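Local coordinates for DUF5624 domain-containing protein (Legionella pneumophila subsp. pneumophila, PDB 4JX2) that is of unknown function but is a putative secreted protein that combines alpha helices with a small mixed beta sheet, at residues Q241-S244 / K245-L249. Numbering follows the deposited sequence.
Sequences QLHS and KISQL
His243 and Ser247 meet one turn apart near the C-terminal end of helix 223-247. Ser247 donates twice to the carbonyl oxygen of His243: its backbone N lies 2.9 Å from His243 O, and its side-chain OG lies 2.8 Å from the same His243 O. The donors approach from opposite faces of the carbonyl plane, OG standing 42° out of it, so the acceptor is gripped from both sides. With OG beside its own backbone N, the hydroxyl is folded back onto the preceding turn. His243 holds its ring anti to its backbone N (chi1 174°), which swings one face over the hydroxyl; Ser247 OG sits 3.1 Å from the ring plane, displaced toward the rim.

The tightly packed side belongs to Leu242 and Ile246, both buried. Ile246 N donates to Leu242 O at 2.8 Å in a nearly straight bond, with an N-H...O angle of 177°, and the CG2 branch of Ile246 lies beside that same carbonyl oxygen. By comparison, the bond from Lys245 N to Gln241 O is longer, 3.3 Å, and more bent. The solvent side carries Ser244 and Ser247, both exposed; there Ser244 turns its OG back to Asp240 O. After Ser247 the backbone bonding shifts from i+4 to i+3, with a weak bond from Gln248 N to Lys245 O and another from Leu249 N to Ile246 O.

Leu242 and Ile246 pack against helix 279-286 and strand 86-90, the extended Lys245 chain reaches Leu98 and Gln100 of strand 96-101 and bonds Lys99 O through NZ, and the His243 ring stacks with Trp401. The last turn of helix 223-247 thus packs against both helix 279-286 and the 86-90 and 96-101 side of the mixed sheet.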
ATOM      1  N   GLN A 241     -14.685  -9.729  20.892  1.00 38.78           N
ATOM      2  CA  GLN A 241     -14.321  -8.753  21.921  1.00 38.69           C
ATOM      3  C   GLN A 241     -14.613  -7.315  21.456  1.00 43.31           C
ATOM      4  O   GLN A 241     -15.154  -6.512  22.232  1.00 44.26           O
ATOM      5  CB  GLN A 241     -12.865  -8.913  22.330  1.00 38.83           C
ATOM      6  CG  GLN A 241     -12.623 -10.111  23.249  1.00 40.41           C
ATOM      7  CD  GLN A 241     -13.301 -10.045  24.591  1.00 55.94           C
ATOM      8  OE1 GLN A 241     -13.957 -10.989  25.003  1.00 51.95           O
ATOM      9  NE2 GLN A 241     -13.138  -8.951  25.317  1.00 57.67           N
ATOM     10  N   LEU A 242     -14.307  -7.017  20.193  1.00 39.22           N
ATOM     11  CA  LEU A 242     -14.598  -5.714  19.632  1.00 40.54           C
ATOM     12  C   LEU A 242     -16.112  -5.481  19.488  1.00 45.27           C
ATOM     13  O   LEU A 242     -16.591  -4.391  19.827  1.00 47.07           O
ATOM     14  CB  LEU A 242     -13.925  -5.498  18.275  1.00 40.18           C
ATOM     15  CG  LEU A 242     -14.024  -4.044  17.837  1.00 46.97           C
ATOM     16  CD1 LEU A 242     -13.300  -3.116  18.826  1.00 48.71           C
ATOM     17  CD2 LEU A 242     -13.553  -3.845  16.443  1.00 50.50           C
ATOM     18  N   HIS A 243     -16.852  -6.473  18.953  1.00 37.78           N
ATOM     19  CA  HIS A 243     -18.279  -6.312  18.784  1.00 36.44           C
ATOM     20  C   HIS A 243     -18.924  -6.012  20.153  1.00 42.09           C
ATOM     21  O   HIS A 243     -19.730  -5.090  20.234  1.00 44.47           O
ATOM     22  CB  HIS A 243     -18.899  -7.537  18.104  1.00 36.06           C
ATOM     23  CG  HIS A 243     -20.390  -7.473  18.047  1.00 40.03           C
ATOM     24  ND1 HIS A 243     -21.178  -8.017  19.052  1.00 42.13           N
ATOM     25  CD2 HIS A 243     -21.192  -6.862  17.149  1.00 42.00           C
ATOM     26  CE1 HIS A 243     -22.427  -7.766  18.709  1.00 42.28           C
ATOM     27  NE2 HIS A 243     -22.490  -7.063  17.576  1.00 42.63           N
ATOM     28  N   SER A 244     -18.535  -6.738  21.223  1.00 36.53           N
ATOM     29  CA  SER A 244     -19.088  -6.519  22.560  1.00 37.72           C
ATOM     30  C   SER A 244     -18.888  -5.053  23.019  1.00 45.32           C
ATOM     31  O   SER A 244     -19.827  -4.437  23.545  1.00 47.67           O
ATOM     32  CB  SER A 244     -18.470  -7.487  23.571  1.00 39.42           C
ATOM     33  OG  SER A 244     -18.751  -8.854  23.307  1.00 43.82           O
ATOM     34  N   LYS A 245     -17.677  -4.496  22.763  1.00 39.98           N
ATOM     35  CA  LYS A 245     -17.299  -3.133  23.126  1.00 39.20           C
ATOM     36  C   LYS A 245     -17.977  -2.080  22.243  1.00 43.78           C
ATOM     37  O   LYS A 245     -18.566  -1.155  22.800  1.00 46.21           O
ATOM     38  CB  LYS A 245     -15.778  -2.955  23.075  1.00 39.49           C
ATOM     39  CG  LYS A 245     -15.084  -3.155  24.403  1.00 52.79           C
ATOM     40  CD  LYS A 245     -13.821  -2.292  24.436  1.00 72.99           C
ATOM     41  CE  LYS A 245     -13.042  -2.335  25.733  1.00 85.54           C
ATOM     42  NZ  LYS A 245     -11.938  -1.334  25.739  1.00 89.66           N
ATOM     43  N   ILE A 246     -17.908  -2.209  20.892  1.00 38.29           N
ATOM     44  CA  ILE A 246     -18.468  -1.262  19.913  1.00 38.20           C
ATOM     45  C   ILE A 246     -20.016  -1.215  19.929  1.00 46.03           C
ATOM     46  O   ILE A 246     -20.597  -0.177  19.616  1.00 45.96           O
ATOM     47  CB  ILE A 246     -17.935  -1.570  18.498  1.00 39.93           C
ATOM     48  CG1 ILE A 246     -17.825  -0.293  17.649  1.00 39.29           C
ATOM     49  CG2 ILE A 246     -18.724  -2.692  17.794  1.00 42.04           C
ATOM     50  CD1 ILE A 246     -17.049  -0.435  16.427  1.00 44.08           C
ATOM     51  N   SER A 247     -20.664  -2.334  20.269  1.00 45.34           N
ATOM     52  CA  SER A 247     -22.108  -2.448  20.364  1.00 46.86           C
ATOM     53  C   SER A 247     -22.681  -1.488  21.391  1.00 54.80           C
ATOM     54  O   SER A 247     -23.757  -0.935  21.167  1.00 57.31           O
ATOM     55  CB  SER A 247     -22.489  -3.871  20.740  1.00 49.97           C
ATOM     56  OG  SER A 247     -22.435  -4.663  19.568  1.00 59.46           O
ATOM     57  N   GLN A 248     -21.953  -1.255  22.490  1.00 51.22           N
ATOM     58  CA  GLN A 248     -22.363  -0.353  23.566  1.00 52.10           C
ATOM     59  C   GLN A 248     -22.247   1.153  23.173  1.00 55.96           C
ATOM     60  O   GLN A 248     -22.685   2.012  23.936  1.00 57.11           O
ATOM     61  CB  GLN A 248     -21.541  -0.654  24.830  1.00 53.44           C
ATOM     62  CG  GLN A 248     -21.990  -1.926  25.544  1.00 75.01           C
ATOM     63  CD  GLN A 248     -20.986  -2.420  26.553  1.00105.70           C
ATOM     64  OE1 GLN A 248     -19.813  -2.645  26.245  1.00105.35           O
ATOM     65  NE2 GLN A 248     -21.434  -2.656  27.778  1.00100.26           N
ATOM     66  N   LEU A 249     -21.678   1.463  21.996  1.00 51.41           N
ATOM     67  CA  LEU A 249     -21.483   2.826  21.498  1.00 51.63           C
ATOM     68  C   LEU A 249     -22.547   3.240  20.513  1.00 58.00           C
ATOM     69  O   LEU A 249     -23.037   2.418  19.747  1.00 57.21           O
ATOM     70  CB  LEU A 249     -20.117   2.974  20.792  1.00 50.19           C
ATOM     71  CG  LEU A 249     -18.859   2.694  21.587  1.00 54.52           C
ATOM     72  CD1 LEU A 249     -17.673   2.741  20.696  1.00 53.66           C
ATOM     73  CD2 LEU A 249     -18.673   3.690  22.688  1.00 58.48           C
TER